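Local coordinates for protein beta-glucosidase (PDB 6JXG) that probably hydrolyses terminal, non-reducing beta-D-glucosyl residues with release of beta-D-glucose, as a secreted family 3 glycoside hydrolase in cellulose degradation, at residues K11-A16 with M284-L289; L17-N22 with A47-P52; A465-V470 with E490-L495; V477-N482 with S496-I501; T617-N622 with G661-V666. All coordinates share one frame; numbering follows the deposited sequence.

Interaction 1 (K11-A16 with M284-L289); sequences KKATAA and MVTRIL
A13 and A16 of helix 7-17 pack on T286 and L289 of helix 278-294 in a buried, almost wholly apolar helix-helix contact, which places a helix near the N-terminus against a late helix of the family 3 N-terminal domain. The axes of the two short segments approach to 8.5 Å and run at 131° to each other, an oblique crossing slightly nearer perpendicular than antiparallel. The small side chain of A13 is consistent with this close approach: its CB rests 3.4 Å from T286 O, a van der Waals approach to the backbone of the other helix, and 3.8 Å from L289 CB. One turn further on, A16 CB meets L289 CD1 at 3.8 Å. L289 therefore touches both alanines, with its root against A13 and one branch tip against A16. T286 closes the other flank. Its CG2, anti to the backbone N (chi1 of OG1 -56°), lies 4.0 Å from A13 CB and also approaches T14 OG1, the two threonine side chains passing at a slant. Neither hydroxyl needs a partner across the interface, because T14 OG1 bonds to Y10 O and T286 OG1 to D282 O, each one turn back in its own helix. Helix 278-294 is held from other directions as well: V285 packs on I28 and V29 of helix 22-29, and R287 forms a salt bridge with D283 while its NH1 reaches F225 O and G227 O. Close helix packing through alanines, with threonine hydroxyls bonded back into their own helices, joins the N-terminal helix to the helical layer of a domain belonging to the TIM-barrel clan.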
# COMPACT_ATOMS: atom_id res chain seq x y z
N LYS A 11 -10.44 30.10 4.21
CA LYS A 11 -10.79 31.47 3.92
C LYS A 11 -11.23 31.60 2.46
O LYS A 11 -12.25 32.13 2.20
CB LYS A 11 -9.65 32.42 4.24
CG LYS A 11 -9.89 33.80 3.79
CD LYS A 11 -9.23 34.80 4.66
CE LYS A 11 -9.60 36.24 4.29
NZ LYS A 11 -8.43 37.12 4.23
N LYS A 12 -10.47 31.03 1.55
CA LYS A 12 -10.83 31.05 0.14
C LYS A 12 -12.13 30.26 -0.06
O LYS A 12 -13.03 30.74 -0.72
CB LYS A 12 -9.71 30.48 -0.70
CG LYS A 12 -8.45 31.34 -0.61
CD LYS A 12 -7.37 30.68 -1.41
CE LYS A 12 -6.01 31.22 -1.02
NZ LYS A 12 -4.97 30.39 -1.64
N ALA A 13 -12.24 29.09 0.56
CA ALA A 13 -13.46 28.28 0.42
C ALA A 13 -14.68 29.00 0.92
O ALA A 13 -15.70 28.89 0.29
CB ALA A 13 -13.33 26.91 1.14
N THR A 14 -14.59 29.63 2.10
CA THR A 14 -15.74 30.33 2.67
C THR A 14 -16.17 31.47 1.70
O THR A 14 -17.35 31.70 1.51
CB THR A 14 -15.45 30.74 4.13
OG1 THR A 14 -15.28 29.51 4.91
CG2 THR A 14 -16.60 31.48 4.73
N ALA A 15 -15.22 32.16 1.12
CA ALA A 15 -15.53 33.24 0.18
C ALA A 15 -16.24 32.73 -1.06
O ALA A 15 -17.21 33.33 -1.52
CB ALA A 15 -14.29 33.97 -0.21
N ALA A 16 -15.77 31.62 -1.62
CA ALA A 16 -16.46 31.00 -2.75
C ALA A 16 -17.88 30.51 -2.43
O ALA A 16 -18.84 30.75 -3.22
CB ALA A 16 -15.57 29.87 -3.33
N MET A 284 -20.09 20.53 3.53
CA MET A 284 -19.57 19.63 2.48
C MET A 284 -18.82 20.40 1.43
O MET A 284 -17.71 20.08 1.06
CB MET A 284 -20.72 18.92 1.78
CG MET A 284 -21.49 17.89 2.53
SD MET A 284 -22.87 17.37 1.42
CE MET A 284 -23.93 16.43 2.42
N VAL A 285 -19.44 21.45 0.92
CA VAL A 285 -18.83 22.31 -0.09
C VAL A 285 -17.64 23.05 0.37
O VAL A 285 -16.66 23.17 -0.38
CB VAL A 285 -19.89 23.27 -0.67
CG1 VAL A 285 -19.24 24.13 -1.76
CG2 VAL A 285 -20.99 22.46 -1.32
N THR A 286 -17.68 23.58 1.61
CA THR A 286 -16.56 24.25 2.16
C THR A 286 -15.33 23.32 2.18
O THR A 286 -14.25 23.75 1.82
CB THR A 286 -16.82 24.78 3.58
OG1 THR A 286 -17.98 25.65 3.60
CG2 THR A 286 -15.64 25.53 4.07
N ARG A 287 -15.55 22.07 2.54
CA ARG A 287 -14.48 21.10 2.65
C ARG A 287 -13.87 20.76 1.26
O ARG A 287 -12.65 20.74 1.08
CB ARG A 287 -14.98 19.85 3.33
CG ARG A 287 -15.23 19.99 4.84
CD ARG A 287 -15.92 18.79 5.44
NE ARG A 287 -15.96 18.89 6.89
CZ ARG A 287 -14.94 18.72 7.73
NH1 ARG A 287 -13.76 18.31 7.30
NH2 ARG A 287 -15.14 18.92 9.04
N ILE A 288 -14.73 20.46 0.29
CA ILE A 288 -14.33 20.12 -1.08
C ILE A 288 -13.50 21.27 -1.70
O ILE A 288 -12.39 21.06 -2.21
CB ILE A 288 -15.55 19.84 -1.98
CG1 ILE A 288 -16.32 18.63 -1.44
CG2 ILE A 288 -15.12 19.57 -3.43
CD1 ILE A 288 -17.75 18.47 -1.87
N LEU A 289 -14.02 22.48 -1.54
CA LEU A 289 -13.33 23.68 -2.06
C LEU A 289 -12.03 23.92 -1.26
O LEU A 289 -11.03 24.32 -1.83
CB LEU A 289 -14.26 24.93 -2.02
CG LEU A 289 -15.51 24.83 -2.92
CD1 LEU A 289 -16.25 26.15 -2.81
CD2 LEU A 289 -15.18 24.57 -4.40

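Interaction 2 (L17-N22 with A47-P52); sequences LAKLSN and ASIGLP
K19 and L20, in the turn that follows helix 7-17, lie against S48 and I49 of the short 3-10 segment 47-49 in a surface contact. The first segment starts with L17, whose carbonyl O receives L20 N at 3.1 Å and so closes a type I beta turn over L17-L20; the L17 side chain packs on V285 and T286 of helix 278-294. K19 comes next and reaches across. Its chain bends at chi3 (-73°), which carries the ammonium end to the backbone of the other segment, where NZ makes a weak hydrogen bond of 3.4 Å to S48 O. On the way, K19 CE slides over I49 CG2 at 4.0 Å, the two side chains running in opposite directions. L20 supplies the apolar part of the contact: its CD2 touches I49 CG2 at 3.9 Å, the two side chains crossing at about a right angle, and also lies 4.0 Å from the hydroxyl S48 OG. Since I49 CG1 sits between its own backbone N and carbonyl carbon (chi1 58°), CG2 takes the place beside the N and meets both K19 and L20. V46, K25 and I28 also touch L20. S21 is the N-cap of helix 22-29, its side chain capping a backbone N of the first turn, while its own N bonds to D24 OD2; N22 OD1 accepts from Q278 NE2. On the facing side, G50 N bonds A47 O. The arrangement is a type I turn linking two helices, the second N-capped by S21, laid against a loop in which G50 and L51 opposite V46 form a G1 beta bulge.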
# COMPACT_ATOMS: atom_id res chain seq x y z
N LEU A 17 -18.03 29.86 -1.28
CA LEU A 17 -19.32 29.34 -0.85
C LEU A 17 -20.40 30.45 -0.89
O LEU A 17 -21.58 30.20 -1.20
CB LEU A 17 -19.21 28.78 0.57
CG LEU A 17 -20.45 28.09 1.13
CD1 LEU A 17 -20.69 26.73 0.54
CD2 LEU A 17 -20.43 28.00 2.65
N ALA A 18 -20.01 31.64 -0.47
CA ALA A 18 -20.93 32.77 -0.39
C ALA A 18 -21.50 33.18 -1.80
O ALA A 18 -22.51 33.81 -1.90
CB ALA A 18 -20.23 33.93 0.27
N LYS A 19 -20.87 32.79 -2.88
CA LYS A 19 -21.36 33.09 -4.21
C LYS A 19 -22.24 32.04 -4.83
O LYS A 19 -22.64 32.19 -5.96
CB LYS A 19 -20.20 33.33 -5.11
CG LYS A 19 -19.35 34.40 -4.51
CD LYS A 19 -18.65 35.19 -5.54
CE LYS A 19 -17.54 34.44 -6.17
NZ LYS A 19 -17.38 35.09 -7.52
N LEU A 20 -22.49 30.95 -4.12
CA LEU A 20 -23.14 29.78 -4.73
C LEU A 20 -24.59 29.66 -4.44
O LEU A 20 -25.04 29.93 -3.34
CB LEU A 20 -22.45 28.51 -4.23
CG LEU A 20 -20.99 28.34 -4.56
CD1 LEU A 20 -20.48 26.99 -4.11
CD2 LEU A 20 -20.75 28.53 -6.07
N SER A 21 -25.36 29.20 -5.43
CA SER A 21 -26.73 28.80 -5.16
C SER A 21 -26.78 27.41 -4.56
O SER A 21 -25.80 26.71 -4.57
CB SER A 21 -27.50 28.80 -6.44
OG SER A 21 -27.04 27.69 -7.22
N ASN A 22 -27.95 27.00 -4.11
CA ASN A 22 -28.10 25.63 -3.62
C ASN A 22 -27.98 24.62 -4.73
O ASN A 22 -27.40 23.57 -4.53
CB ASN A 22 -29.41 25.43 -2.88
CG ASN A 22 -29.22 25.42 -1.39
OD1 ASN A 22 -28.17 25.82 -0.86
ND2 ASN A 22 -30.23 24.98 -0.71
N ALA A 47 -19.00 27.69 -13.03
CA ALA A 47 -18.24 28.72 -13.72
C ALA A 47 -18.15 29.97 -12.87
O ALA A 47 -17.14 30.64 -12.93
CB ALA A 47 -18.83 29.02 -15.10
N SER A 48 -19.14 30.24 -12.02
CA SER A 48 -19.12 31.50 -11.21
C SER A 48 -17.94 31.56 -10.25
O SER A 48 -17.53 32.62 -9.88
CB SER A 48 -20.40 31.70 -10.39
OG SER A 48 -20.54 30.59 -9.50
N ILE A 49 -17.34 30.43 -9.88
CA ILE A 49 -16.15 30.47 -9.03
C ILE A 49 -14.92 29.89 -9.72
O ILE A 49 -13.88 29.64 -9.05
CB ILE A 49 -16.41 29.77 -7.67
CG1 ILE A 49 -16.86 28.31 -7.87
CG2 ILE A 49 -17.47 30.52 -6.86
CD1 ILE A 49 -16.78 27.47 -6.59
N GLY A 50 -15.03 29.64 -11.05
CA GLY A 50 -13.91 29.10 -11.82
C GLY A 50 -13.58 27.66 -11.45
O GLY A 50 -12.46 27.20 -11.57
N LEU A 51 -14.56 26.94 -10.90
CA LEU A 51 -14.33 25.54 -10.53
C LEU A 51 -14.54 24.67 -11.77
O LEU A 51 -15.63 24.68 -12.34
CB LEU A 51 -15.37 25.14 -9.49
CG LEU A 51 -15.17 23.73 -8.88
CD1 LEU A 51 -13.98 23.75 -7.90
CD2 LEU A 51 -16.41 23.36 -8.10
N PRO A 52 -13.55 23.87 -12.12
CA PRO A 52 -13.76 22.96 -13.27
C PRO A 52 -14.67 21.80 -12.95
O PRO A 52 -15.12 21.66 -11.83
CB PRO A 52 -12.37 22.45 -13.58
CG PRO A 52 -11.71 22.36 -12.23
CD PRO A 52 -12.28 23.57 -11.42

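Interaction 3 (A465-V470 with E490-L495); sequences ALVQAV and EDILAL
Q468 and D491 are linked by a single water that both segments grip: Q468 NE2 donates to it at 2.8 Å, and the water donates in turn to D491 O at 2.7 Å. The glutamine chain is extended beyond CG (chi2 168°), which carries its amide across to the other segment, where NE2 also comes within 4.3 Å of D491 CB. The water thus bridges the two on the more exposed side of the contact, accepting from the amide and donating to the carbonyl. Beneath it the contact is apolar. V467 divides its two methyls between two partners, CG1 meeting L495 CD1 at 3.8 Å and CG2 meeting I492 CD1 at 4.1 Å, the latter pair at about a right angle. The same L495 CD1 lies 4.0 Å from Q468 CA, so this one methyl rests against two successive residues of helix 463-471. L495 itself follows helix 490-493 and points back to the helix it packs on. V467 and I492 both reach down to I436 of strand 431-438, V467 also touches V498, and I492 touches I501. Helices 463-471 and 490-493 accordingly lie side by side on one face of the sheet containing strands 431-438 and 498-503, with helix 419-427 packing against L466 and V470.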
# COMPACT_ATOMS: atom_id res chain seq x y z
N ALA A 465 4.10 -27.59 -8.03
CA ALA A 465 4.36 -28.72 -8.93
C ALA A 465 5.35 -28.40 -10.04
O ALA A 465 6.22 -29.20 -10.36
CB ALA A 465 3.04 -29.32 -9.44
N LEU A 466 5.33 -27.18 -10.58
CA LEU A 466 6.37 -26.77 -11.50
C LEU A 466 7.77 -26.79 -10.91
O LEU A 466 8.77 -27.27 -11.55
CB LEU A 466 6.08 -25.36 -12.08
CG LEU A 466 6.93 -24.92 -13.26
CD1 LEU A 466 6.76 -25.86 -14.42
CD2 LEU A 466 6.53 -23.48 -13.64
N VAL A 467 7.92 -26.17 -9.75
CA VAL A 467 9.19 -26.19 -9.05
C VAL A 467 9.65 -27.63 -8.75
O VAL A 467 10.78 -27.93 -9.01
CB VAL A 467 9.19 -25.37 -7.74
CG1 VAL A 467 10.61 -25.33 -7.14
CG2 VAL A 467 8.80 -23.94 -8.08
N GLN A 468 8.74 -28.47 -8.26
CA GLN A 468 9.08 -29.88 -7.98
C GLN A 468 9.63 -30.62 -9.24
O GLN A 468 10.63 -31.35 -9.15
CB GLN A 468 7.88 -30.58 -7.45
CG GLN A 468 7.59 -30.23 -6.04
CD GLN A 468 6.26 -30.68 -5.57
OE1 GLN A 468 5.33 -30.85 -6.35
NE2 GLN A 468 6.15 -30.91 -4.26
N ALA A 469 9.02 -30.36 -10.40
CA ALA A 469 9.49 -30.87 -11.68
C ALA A 469 10.89 -30.38 -12.05
O ALA A 469 11.73 -31.14 -12.59
CB ALA A 469 8.51 -30.50 -12.79
N VAL A 470 11.17 -29.12 -11.79
CA VAL A 470 12.45 -28.59 -12.14
C VAL A 470 13.50 -29.18 -11.19
O VAL A 470 14.62 -29.55 -11.63
CB VAL A 470 12.42 -27.04 -12.07
CG1 VAL A 470 13.79 -26.45 -12.29
CG2 VAL A 470 11.49 -26.54 -13.19
N GLU A 490 6.77 -24.23 2.19
CA GLU A 490 7.33 -25.45 2.78
C GLU A 490 7.59 -26.54 1.72
O GLU A 490 8.64 -27.15 1.72
CB GLU A 490 6.40 -26.02 3.86
CG GLU A 490 6.20 -25.09 5.04
CD GLU A 490 7.50 -24.68 5.70
OE1 GLU A 490 7.93 -23.52 5.59
OE2 GLU A 490 8.14 -25.55 6.30
N ASP A 491 6.68 -26.74 0.78
CA ASP A 491 6.97 -27.71 -0.28
C ASP A 491 8.16 -27.38 -1.15
O ASP A 491 8.89 -28.29 -1.65
CB ASP A 491 5.76 -27.88 -1.21
CG ASP A 491 4.59 -28.52 -0.53
OD1 ASP A 491 4.82 -29.16 0.50
OD2 ASP A 491 3.43 -28.29 -0.97
N ILE A 492 8.39 -26.08 -1.38
CA ILE A 492 9.48 -25.66 -2.21
C ILE A 492 10.78 -25.81 -1.44
O ILE A 492 11.75 -26.36 -1.98
CB ILE A 492 9.27 -24.23 -2.73
CG1 ILE A 492 8.16 -24.32 -3.75
CG2 ILE A 492 10.58 -23.64 -3.25
CD1 ILE A 492 7.70 -22.98 -4.30
N LEU A 493 10.78 -25.39 -0.18
CA LEU A 493 11.94 -25.44 0.69
C LEU A 493 12.44 -26.87 1.00
O LEU A 493 13.63 -27.07 1.29
CB LEU A 493 11.59 -24.74 2.01
CG LEU A 493 11.48 -23.20 1.95
CD1 LEU A 493 10.79 -22.67 3.19
CD2 LEU A 493 12.82 -22.54 1.73
N ALA A 494 11.57 -27.83 0.91
CA ALA A 494 11.92 -29.23 1.15
C ALA A 494 12.72 -29.80 0.01
O ALA A 494 13.18 -30.90 0.11
CB ALA A 494 10.65 -30.05 1.36
N LEU A 495 12.91 -29.05 -1.06
CA LEU A 495 13.66 -29.52 -2.21
C LEU A 495 15.11 -29.20 -2.11
O LEU A 495 15.48 -28.02 -2.14
CB LEU A 495 13.09 -28.94 -3.51
CG LEU A 495 11.62 -29.30 -3.75
CD1 LEU A 495 11.02 -28.35 -4.81
CD2 LEU A 495 11.46 -30.76 -4.21
O HOH W 1 8.05 -30.85 -2.15

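Interaction 4 (V477-N482 with S496-I501); sequences VIVVIN and SSVKAI
V477 and V498 start a parallel pairing whose first shell is backbone. V477 N donates to S497 O at 2.9 Å, V477 O accepts K499 N at 2.8 Å, and V479 N donates to A500 O at 2.8 Å and 166°. Between V477 and I478 the register slips by one residue, a beta bulge that accommodates K499: V477 pairs with V498, but I478 with A500. Side chains follow on both faces. V479 CG2 meets V498 CG1 at 3.8 Å, and further along I481 CD1 reaches I501 CG2 at 4.0 Å; on the opposite face I478 CD1, swung round by its second torsion (chi2 -59°), covers A500 CB at 3.8 Å. The entry to the second strand is held within its own segment by K499 NZ to S496 O (3.0 Å), and from outside by S497 OG to A471 O. V470 and V467 of helix 463-471 cover the face of V477, V479 and V498, whereas the side chain of I478 lies about 4 Å from a mannose of an attached glycan. Strand 477-483 runs between 431-438 and 498-503, strand 335-339 lies antiparallel beyond the latter, and helix 490-493 completes the beta-alpha-beta unit.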
# COMPACT_ATOMS: atom_id res chain seq x y z
N VAL A 477 18.76 -25.02 -8.68
CA VAL A 477 17.54 -24.34 -9.02
C VAL A 477 17.41 -23.03 -8.31
O VAL A 477 17.46 -22.97 -7.08
CB VAL A 477 16.32 -25.21 -8.65
CG1 VAL A 477 15.01 -24.51 -9.06
CG2 VAL A 477 16.45 -26.61 -9.30
N ILE A 478 17.10 -21.99 -9.06
CA ILE A 478 16.78 -20.68 -8.46
C ILE A 478 15.27 -20.48 -8.66
O ILE A 478 14.80 -20.56 -9.83
CB ILE A 478 17.47 -19.58 -9.26
CG1 ILE A 478 18.97 -19.85 -9.39
CG2 ILE A 478 17.12 -18.19 -8.73
CD1 ILE A 478 19.75 -19.96 -8.13
N VAL A 479 14.50 -20.26 -7.60
CA VAL A 479 13.06 -19.97 -7.71
C VAL A 479 12.82 -18.45 -7.63
O VAL A 479 13.17 -17.82 -6.66
CB VAL A 479 12.24 -20.68 -6.62
CG1 VAL A 479 10.75 -20.38 -6.75
CG2 VAL A 479 12.48 -22.17 -6.66
N VAL A 480 12.21 -17.91 -8.66
CA VAL A 480 11.68 -16.50 -8.67
C VAL A 480 10.20 -16.51 -8.47
O VAL A 480 9.49 -17.13 -9.28
CB VAL A 480 12.04 -15.78 -9.97
CG1 VAL A 480 11.44 -14.38 -10.00
CG2 VAL A 480 13.54 -15.74 -10.07
N ILE A 481 9.71 -15.75 -7.47
CA ILE A 481 8.33 -15.74 -7.16
C ILE A 481 7.79 -14.34 -7.30
O ILE A 481 8.31 -13.44 -6.62
CB ILE A 481 8.09 -16.22 -5.73
CG1 ILE A 481 8.64 -17.60 -5.49
CG2 ILE A 481 6.60 -16.26 -5.40
CD1 ILE A 481 8.34 -18.13 -4.08
N ASN A 482 6.79 -14.17 -8.18
CA ASN A 482 6.05 -12.90 -8.29
C ASN A 482 4.67 -13.08 -7.65
O ASN A 482 3.77 -13.66 -8.26
CB ASN A 482 5.96 -12.48 -9.77
CG ASN A 482 7.26 -11.98 -10.32
OD1 ASN A 482 7.74 -10.83 -10.01
ND2 ASN A 482 7.90 -12.81 -11.13
N SER A 496 15.97 -30.21 -2.01
CA SER A 496 17.38 -29.91 -1.79
C SER A 496 18.04 -29.21 -2.98
O SER A 496 18.96 -28.46 -2.81
CB SER A 496 18.13 -31.19 -1.40
OG SER A 496 18.09 -32.02 -2.55
N SER A 497 17.58 -29.38 -4.20
CA SER A 497 18.18 -28.66 -5.31
C SER A 497 17.82 -27.15 -5.42
O SER A 497 18.45 -26.43 -6.19
CB SER A 497 17.88 -29.36 -6.67
OG SER A 497 16.58 -29.87 -6.68
N VAL A 498 16.86 -26.69 -4.65
CA VAL A 498 16.49 -25.24 -4.65
C VAL A 498 17.54 -24.51 -3.81
O VAL A 498 17.65 -24.70 -2.56
CB VAL A 498 15.09 -25.00 -4.11
CG1 VAL A 498 14.82 -23.48 -3.91
CG2 VAL A 498 14.05 -25.59 -5.07
N LYS A 499 18.37 -23.79 -4.53
CA LYS A 499 19.53 -23.13 -3.95
C LYS A 499 19.25 -21.67 -3.61
O LYS A 499 19.95 -21.13 -2.77
CB LYS A 499 20.74 -23.17 -4.90
CG LYS A 499 21.12 -24.58 -5.39
CD LYS A 499 21.39 -25.53 -4.23
CE LYS A 499 21.94 -26.86 -4.72
NZ LYS A 499 21.80 -27.76 -3.58
N ALA A 500 18.27 -21.04 -4.27
CA ALA A 500 17.92 -19.62 -3.96
C ALA A 500 16.45 -19.36 -4.25
O ALA A 500 15.86 -19.96 -5.17
CB ALA A 500 18.83 -18.66 -4.67
N ILE A 501 15.81 -18.58 -3.37
CA ILE A 501 14.44 -18.18 -3.57
C ILE A 501 14.43 -16.63 -3.54
O ILE A 501 14.83 -16.01 -2.56
CB ILE A 501 13.51 -18.75 -2.50
CG1 ILE A 501 13.53 -20.27 -2.53
CG2 ILE A 501 12.09 -18.31 -2.75
CD1 ILE A 501 12.68 -20.84 -1.44

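Interaction 5 (T617-N622 with G661-V666); sequences TAKVTN and GKSGTV
A618 and V666 form a hydrogen-bonded antiparallel pair, with A618 N to V666 O at 3.1 Å and V666 N to A618 O at 2.9 Å. V620 and G664 repeat it: V620 N reaches G664 O at 2.9 Å, and G664 N reaches V620 O at 2.8 Å. At the end of the strand N622 N donates to K662 O at 2.8 Å, and a weak, bent bond (126°) joins G661 N to N622 O. The intervening T617, K619 and T621 turn their backbone bonds the other way, to T588, S585 and Q583 of strand 582-591, so both edges of the central strand are engaged. One polar pair crosses between side chains: T621 OG1 and S663 OG lie 2.7 Å apart, hydrogen-bonded, each hydroxyl set beside its backbone N (chi1 -66° and -62°). T617 OG1 is satisfied by T588 OG1. The buried N622 amide is satisfied at both ends, ND2 bonding to V626 O and L658 O and OD1 to G624 N, which ties the strand end to the following turn (G624, V626) and to strand 649-658 (L658). On the other face V620 CG2 meets V666 CG1 at 3.9 Å, at about a right angle, and the pair contacts L658 and I656 of strand 649-658. A three-stranded antiparallel sheet whose apolar face packs on a second sheet is the beta sandwich of a fibronectin type III-like domain.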
# COMPACT_ATOMS: atom_id res chain seq x y z
N THR A 617 19.85 5.40 18.29
CA THR A 617 20.75 5.19 17.22
C THR A 617 21.50 3.90 17.35
O THR A 617 21.52 3.28 18.41
CB THR A 617 21.77 6.33 16.98
OG1 THR A 617 22.79 6.31 17.98
CG2 THR A 617 21.04 7.70 16.98
N ALA A 618 22.14 3.53 16.25
CA ALA A 618 23.04 2.37 16.26
C ALA A 618 24.02 2.50 15.15
O ALA A 618 23.82 3.28 14.18
CB ALA A 618 22.27 1.04 16.17
N LYS A 619 25.11 1.75 15.29
CA LYS A 619 26.11 1.68 14.24
C LYS A 619 25.95 0.37 13.47
O LYS A 619 25.85 -0.71 14.10
CB LYS A 619 27.54 1.73 14.80
CG LYS A 619 28.59 1.50 13.73
CD LYS A 619 29.91 2.09 14.20
CE LYS A 619 30.70 1.19 15.11
NZ LYS A 619 31.01 0.01 14.29
N VAL A 620 25.96 0.47 12.12
CA VAL A 620 25.81 -0.71 11.29
C VAL A 620 27.05 -0.76 10.41
O VAL A 620 27.54 0.31 9.91
CB VAL A 620 24.60 -0.58 10.36
CG1 VAL A 620 24.51 -1.77 9.44
CG2 VAL A 620 23.33 -0.45 11.18
N THR A 621 27.59 -1.97 10.26
CA THR A 621 28.84 -2.22 9.57
C THR A 621 28.61 -3.29 8.58
O THR A 621 28.03 -4.32 8.93
CB THR A 621 29.89 -2.75 10.56
OG1 THR A 621 30.19 -1.69 11.51
CG2 THR A 621 31.15 -3.09 9.84
N ASN A 622 29.06 -3.06 7.35
CA ASN A 622 29.07 -4.09 6.32
C ASN A 622 30.28 -4.96 6.58
O ASN A 622 31.42 -4.52 6.39
CB ASN A 622 29.17 -3.46 4.92
CG ASN A 622 29.18 -4.48 3.80
OD1 ASN A 622 29.47 -5.65 4.00
ND2 ASN A 622 28.83 -4.01 2.58
N GLY A 661 33.17 -3.48 4.41
CA GLY A 661 33.96 -3.04 5.54
C GLY A 661 33.60 -1.65 6.10
O GLY A 661 34.14 -1.24 7.13
N LYS A 662 32.65 -0.95 5.50
CA LYS A 662 32.30 0.39 6.00
C LYS A 662 31.13 0.40 7.01
O LYS A 662 30.30 -0.52 7.09
CB LYS A 662 31.98 1.37 4.87
CG LYS A 662 32.88 1.28 3.67
CD LYS A 662 34.22 1.89 3.93
CE LYS A 662 35.06 1.92 2.67
NZ LYS A 662 36.47 1.85 3.08
N SER A 663 31.06 1.49 7.78
CA SER A 663 30.15 1.60 8.89
C SER A 663 29.44 2.92 8.77
O SER A 663 29.96 3.87 8.16
CB SER A 663 30.87 1.55 10.25
OG SER A 663 31.57 0.35 10.48
N GLY A 664 28.26 2.96 9.32
CA GLY A 664 27.43 4.19 9.37
C GLY A 664 26.49 4.18 10.54
O GLY A 664 26.34 3.17 11.21
N THR A 665 25.84 5.30 10.78
CA THR A 665 24.85 5.39 11.83
C THR A 665 23.40 5.35 11.32
O THR A 665 23.09 6.00 10.33
CB THR A 665 25.07 6.65 12.61
OG1 THR A 665 26.36 6.56 13.26
CG2 THR A 665 24.00 6.82 13.65
N VAL A 666 22.57 4.55 11.95
CA VAL A 666 21.11 4.56 11.73
C VAL A 666 20.45 5.28 12.86
O VAL A 666 20.90 5.23 13.95
CB VAL A 666 20.53 3.13 11.48
CG1 VAL A 666 21.13 2.63 10.22
CG2 VAL A 666 20.80 2.20 12.63

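How the interactions relate
The five contacts fall into two close pairs and one outlier. Interactions 1 and 2, with centres 10 Å apart, share an apolar patch in which L17 CD1 lies 3.7 Å from V285 CB and L289 CD2 lies 3.8 Å from L51 CD1. Interactions 3 and 4 interlock along the chain, helix and strand alternating, and V467 CG1 packs on V479 CG2 at 3.7 Å; their centres are 9 Å apart. The two pairs lie on opposite sides of the chain's centre, about 60 Å apart between the centres of interactions 1 and 3. Interaction 5, in the fibronectin-like domain, has its centre about 31 Å from that of interaction 4, which lies beside the mannose glycan.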